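Local coordinates for beta-agarase (Persicobacter, PDB 6AII), which probably cleaves the beta-1,4 linkages of agarose as a family GH16 beta-agarase, releasing neoagarobiose as product, at residues W136-S139 with D140-E144; Q192-D195 with E196-V199. All coordinates share one frame; numbering follows the deposited sequence.

Contact 1 (W136-S139 with D140-E144); sequences WMIS and DDDYE
Ser-139 meets the loop that follows it with its backbone N, carbonyl O and hydroxyl alike. Its N donates to Glu-144 O at 2.8 Å, nearly straight (165° at the hydrogen). Its O accepts from Asp-142 N at 2.9 Å. The hydroxyl sits between backbone N and carbonyl carbon (chi1 69°), which turns it into the loop: OG donates to Asp-141 OD1 at 2.7 Å and accepts from Glu-144 N at 3.1 Å. These bonds make the link between antiparallel strands 132-139 and 144-151 of the curved GH16 beta-sandwich (jelly roll), a type I beta turn from Ser-139 to Asp-142, overlapped by an Asx turn that Asp-141 makes with Tyr-143 N. That N is the second donor to OD1, at 3.0 Å from above the carboxylate plane, while OD2 is salt-bridged to Lys-278. An alanine here removes both oxygens, and would probably leave Ser-139 OG and Tyr-143 N without their shared acceptor and Lys-278 without its ionic mate. Water 1 joins Ile-138 O to Asp-140 OD1, which also bonds His-113. Ile-138 CG1 lies anti to its backbone N (chi1 -170°), laying CD1 3.8 Å from Asp-142 OD1, and Ile-138 CA makes a CA-H...O contact of 3.4 Å with Glu-144 O. Glu-144 OE1 accepts from the backbone N of both Thr-277 and Lys-278.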
# COMPACT_ATOMS: atom_id res chain seq x y z
N TRP A 136 -0.37 -2.15 2.01
CA TRP A 136 -1.25 -3.25 1.65
C TRP A 136 -1.30 -4.26 2.78
O TRP A 136 -0.56 -4.15 3.72
CB TRP A 136 -0.87 -3.88 0.31
CG TRP A 136 0.54 -4.37 0.21
CD1 TRP A 136 1.70 -3.64 0.19
CD2 TRP A 136 0.94 -5.74 0.07
NE1 TRP A 136 2.80 -4.45 0.02
CE2 TRP A 136 2.35 -5.74 -0.04
CE3 TRP A 136 0.21 -6.94 0.06
CZ2 TRP A 136 3.05 -6.91 -0.25
CZ3 TRP A 136 0.93 -8.09 -0.14
CH2 TRP A 136 2.33 -8.07 -0.21
N MET A 137 -2.21 -5.20 2.66
CA MET A 137 -2.42 -6.15 3.74
C MET A 137 -2.57 -7.55 3.12
O MET A 137 -3.15 -7.69 2.05
CB MET A 137 -3.71 -5.77 4.49
CG MET A 137 -3.69 -4.32 4.98
SD MET A 137 -4.91 -4.01 6.29
CE MET A 137 -6.39 -4.24 5.36
N ILE A 138 -2.11 -8.57 3.84
CA ILE A 138 -2.26 -9.94 3.26
C ILE A 138 -2.36 -10.97 4.38
O ILE A 138 -1.81 -10.77 5.46
CB ILE A 138 -1.11 -10.31 2.30
CG1 ILE A 138 -1.43 -11.61 1.55
CG2 ILE A 138 0.20 -10.38 2.98
CD1 ILE A 138 -0.89 -11.65 0.17
N SER A 139 -3.19 -11.96 4.08
CA SER A 139 -3.36 -13.10 5.03
C SER A 139 -2.09 -13.95 5.10
O SER A 139 -1.24 -13.96 4.22
CB SER A 139 -4.59 -13.88 4.60
OG SER A 139 -4.36 -14.56 3.37
N ASP A 140 -1.95 -14.68 6.22
CA ASP A 140 -0.75 -15.45 6.44
C ASP A 140 -0.54 -16.52 5.36
O ASP A 140 0.61 -16.83 5.05
CB ASP A 140 -0.80 -16.19 7.77
CG ASP A 140 -0.68 -15.32 9.00
OD1 ASP A 140 -0.49 -14.09 8.87
OD2 ASP A 140 -0.77 -15.91 10.12
N ASP A 141 -1.61 -16.99 4.76
CA ASP A 141 -1.51 -18.02 3.72
C ASP A 141 -1.43 -17.43 2.32
O ASP A 141 -1.37 -18.16 1.37
CB ASP A 141 -2.66 -19.01 3.83
CG ASP A 141 -4.04 -18.46 3.53
OD1 ASP A 141 -4.14 -17.26 3.19
OD2 ASP A 141 -5.01 -19.25 3.61
N ASP A 142 -1.36 -16.08 2.23
CA ASP A 142 -1.21 -15.43 0.94
C ASP A 142 -2.43 -15.57 0.03
O ASP A 142 -2.35 -15.24 -1.16
CB ASP A 142 0.04 -15.85 0.18
CG ASP A 142 1.33 -15.43 0.84
OD1 ASP A 142 1.36 -14.36 1.51
OD2 ASP A 142 2.30 -16.19 0.69
N TYR A 143 -3.58 -15.97 0.54
CA TYR A 143 -4.74 -16.19 -0.28
C TYR A 143 -5.62 -14.93 -0.39
O TYR A 143 -6.46 -14.84 -1.32
CB TYR A 143 -5.59 -17.34 0.25
CG TYR A 143 -5.23 -18.66 -0.39
CD1 TYR A 143 -4.14 -19.40 0.06
CD2 TYR A 143 -5.90 -19.09 -1.53
CE1 TYR A 143 -3.78 -20.59 -0.57
CE2 TYR A 143 -5.54 -20.26 -2.17
CZ TYR A 143 -4.49 -21.01 -1.68
OH TYR A 143 -4.17 -22.15 -2.36
N GLU A 144 -5.55 -14.01 0.59
CA GLU A 144 -6.49 -12.89 0.62
C GLU A 144 -5.70 -11.61 0.94
O GLU A 144 -4.90 -11.59 1.85
CB GLU A 144 -7.60 -13.07 1.65
CG GLU A 144 -8.50 -14.25 1.33
CD GLU A 144 -9.57 -14.59 2.34
OE1 GLU A 144 -9.87 -13.73 3.22
OE2 GLU A 144 -10.14 -15.73 2.22
O HOH W 1 0.25 -12.19 6.76

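Contact 2 (Q192-D195 with E196-V199); sequences QPRD and EEGV
A short 3-10 turn between strands 189-191 and 203-204 folds Arg-194 and Asp-195 back onto Glu-197, Gly-198 and Val-199. Arg-194 O is the hub: Glu-197 N, at 2.9 Å, and Val-199 N, at 3.1 Å, donate to it from opposite faces of its carbonyl plane, the second more nearly straight. One residue on, Asp-195 O accepts from Gly-198 N at 2.9 Å. Gly-198 has positive phi, and a side chain there would press on the carbonyl oxygen of Glu-197. The Arg-194 chain runs extended from CG to NE and crosses Glu-196 at about a right angle. The Glu-196 chain, bent at chi2 (79°), brings OE1 back to Arg-194 NH1 in a long salt bridge of 3.4 Å, the two flat groups 43° apart; water 3 also joins this pair. Glu-197 CG, anti to its carbonyl carbon, lies 3.8 Å from Arg-194 CG. Glu-197 OE2 reaches the arginine through water 2, which lies in the guanidinium plane, 2.9 Å from Arg-194 NE, and also accepts from Gln-192 N. Water 4 donates to both Asp-195 OD1 and Val-199 O. On the buried side Pro-193 CB packs on Val-199 CG1 at 3.6 Å. Around the loop, Glu-197 OE1 is salt-bridged to Lys-267 NZ and hydrogen-bonded to Tyr-268 OH, Gln-192 and Pro-193 lean on strand 173-181, and Val-199 touches Tyr-191 of strand 189-191 as well as Phe-262 and Val-264.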
# COMPACT_ATOMS: atom_id res chain seq x y z
N GLN A 192 -8.56 -9.87 -9.12
CA GLN A 192 -8.73 -8.54 -8.54
C GLN A 192 -9.68 -7.76 -9.41
O GLN A 192 -9.71 -7.95 -10.63
CB GLN A 192 -7.40 -7.79 -8.43
CG GLN A 192 -6.87 -7.25 -9.72
CD GLN A 192 -5.71 -6.28 -9.56
OE1 GLN A 192 -5.78 -5.32 -8.80
NE2 GLN A 192 -4.64 -6.57 -10.28
N PRO A 193 -10.43 -6.87 -8.80
CA PRO A 193 -11.24 -5.97 -9.61
C PRO A 193 -10.34 -5.16 -10.53
O PRO A 193 -9.24 -4.77 -10.15
CB PRO A 193 -11.93 -5.07 -8.59
CG PRO A 193 -11.01 -5.13 -7.42
CD PRO A 193 -10.57 -6.57 -7.37
N ARG A 194 -10.76 -5.04 -11.80
CA ARG A 194 -10.04 -4.29 -12.81
C ARG A 194 -10.95 -4.20 -14.04
O ARG A 194 -12.00 -4.91 -14.12
CB ARG A 194 -8.70 -4.93 -13.18
CG ARG A 194 -8.81 -6.39 -13.62
CD ARG A 194 -7.48 -7.11 -13.50
NE ARG A 194 -7.44 -8.51 -13.93
CZ ARG A 194 -6.87 -8.92 -15.06
NH1 ARG A 194 -6.39 -8.00 -15.89
NH2 ARG A 194 -6.68 -10.23 -15.28
N ASP A 195 -10.56 -3.35 -14.94
CA ASP A 195 -11.42 -3.07 -16.13
C ASP A 195 -11.77 -4.37 -16.87
O ASP A 195 -12.95 -4.51 -17.24
CB ASP A 195 -10.80 -2.06 -17.09
CG ASP A 195 -10.63 -0.65 -16.55
OD1 ASP A 195 -11.12 -0.40 -15.43
OD2 ASP A 195 -10.01 0.15 -17.27
N GLU A 196 -10.79 -5.24 -17.03
CA GLU A 196 -10.90 -6.49 -17.80
C GLU A 196 -11.83 -7.46 -17.07
O GLU A 196 -12.35 -8.39 -17.71
CB GLU A 196 -9.54 -7.12 -18.10
CG GLU A 196 -8.66 -6.24 -18.97
CD GLU A 196 -7.96 -5.10 -18.23
OE1 GLU A 196 -7.93 -5.15 -16.96
OE2 GLU A 196 -7.45 -4.19 -18.91
N GLU A 197 -12.09 -7.25 -15.78
CA GLU A 197 -13.05 -8.08 -15.06
C GLU A 197 -14.41 -7.38 -14.93
O GLU A 197 -15.34 -7.93 -14.33
CB GLU A 197 -12.49 -8.42 -13.68
CG GLU A 197 -11.27 -9.28 -13.67
CD GLU A 197 -11.51 -10.79 -13.87
OE1 GLU A 197 -12.65 -11.16 -14.26
OE2 GLU A 197 -10.58 -11.55 -13.55
N GLY A 198 -14.55 -6.18 -15.47
CA GLY A 198 -15.78 -5.45 -15.42
C GLY A 198 -16.03 -4.71 -14.12
O GLY A 198 -17.16 -4.41 -13.78
N VAL A 199 -14.94 -4.33 -13.43
CA VAL A 199 -15.06 -3.52 -12.24
C VAL A 199 -14.14 -2.29 -12.40
O VAL A 199 -12.92 -2.45 -12.35
CB VAL A 199 -14.73 -4.32 -10.96
CG1 VAL A 199 -14.97 -3.47 -9.72
CG2 VAL A 199 -15.51 -5.62 -10.85
O HOH W 2 -8.36 -10.62 -12.19
O HOH W 3 -5.79 -4.83 -15.39
O HOH W 4 -10.84 -0.69 -12.70

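Both contacts are local turns, and strand 173-181 runs between their neighbourhoods: it pairs with strand 144-151, which leaves contact 1, and with strands 189-191 and 203-204, which flank contact 2. Their centres lie about 20 Å apart, with no direct touch. Contact 1 is the deeper, its centre about 13 Å from that of the chain against about 19 Å for contact 2, though both are partly buried. In 136-144 a buried serine and an aspartate oxygen satisfy backbone groups at a sheet hairpin, and the ion pair goes to a lysine outside the turn. In 192-199 backbone bonds close the turn, while Arg-194 and Glu-196 pair within it, with a small proline-valine patch on the inner side.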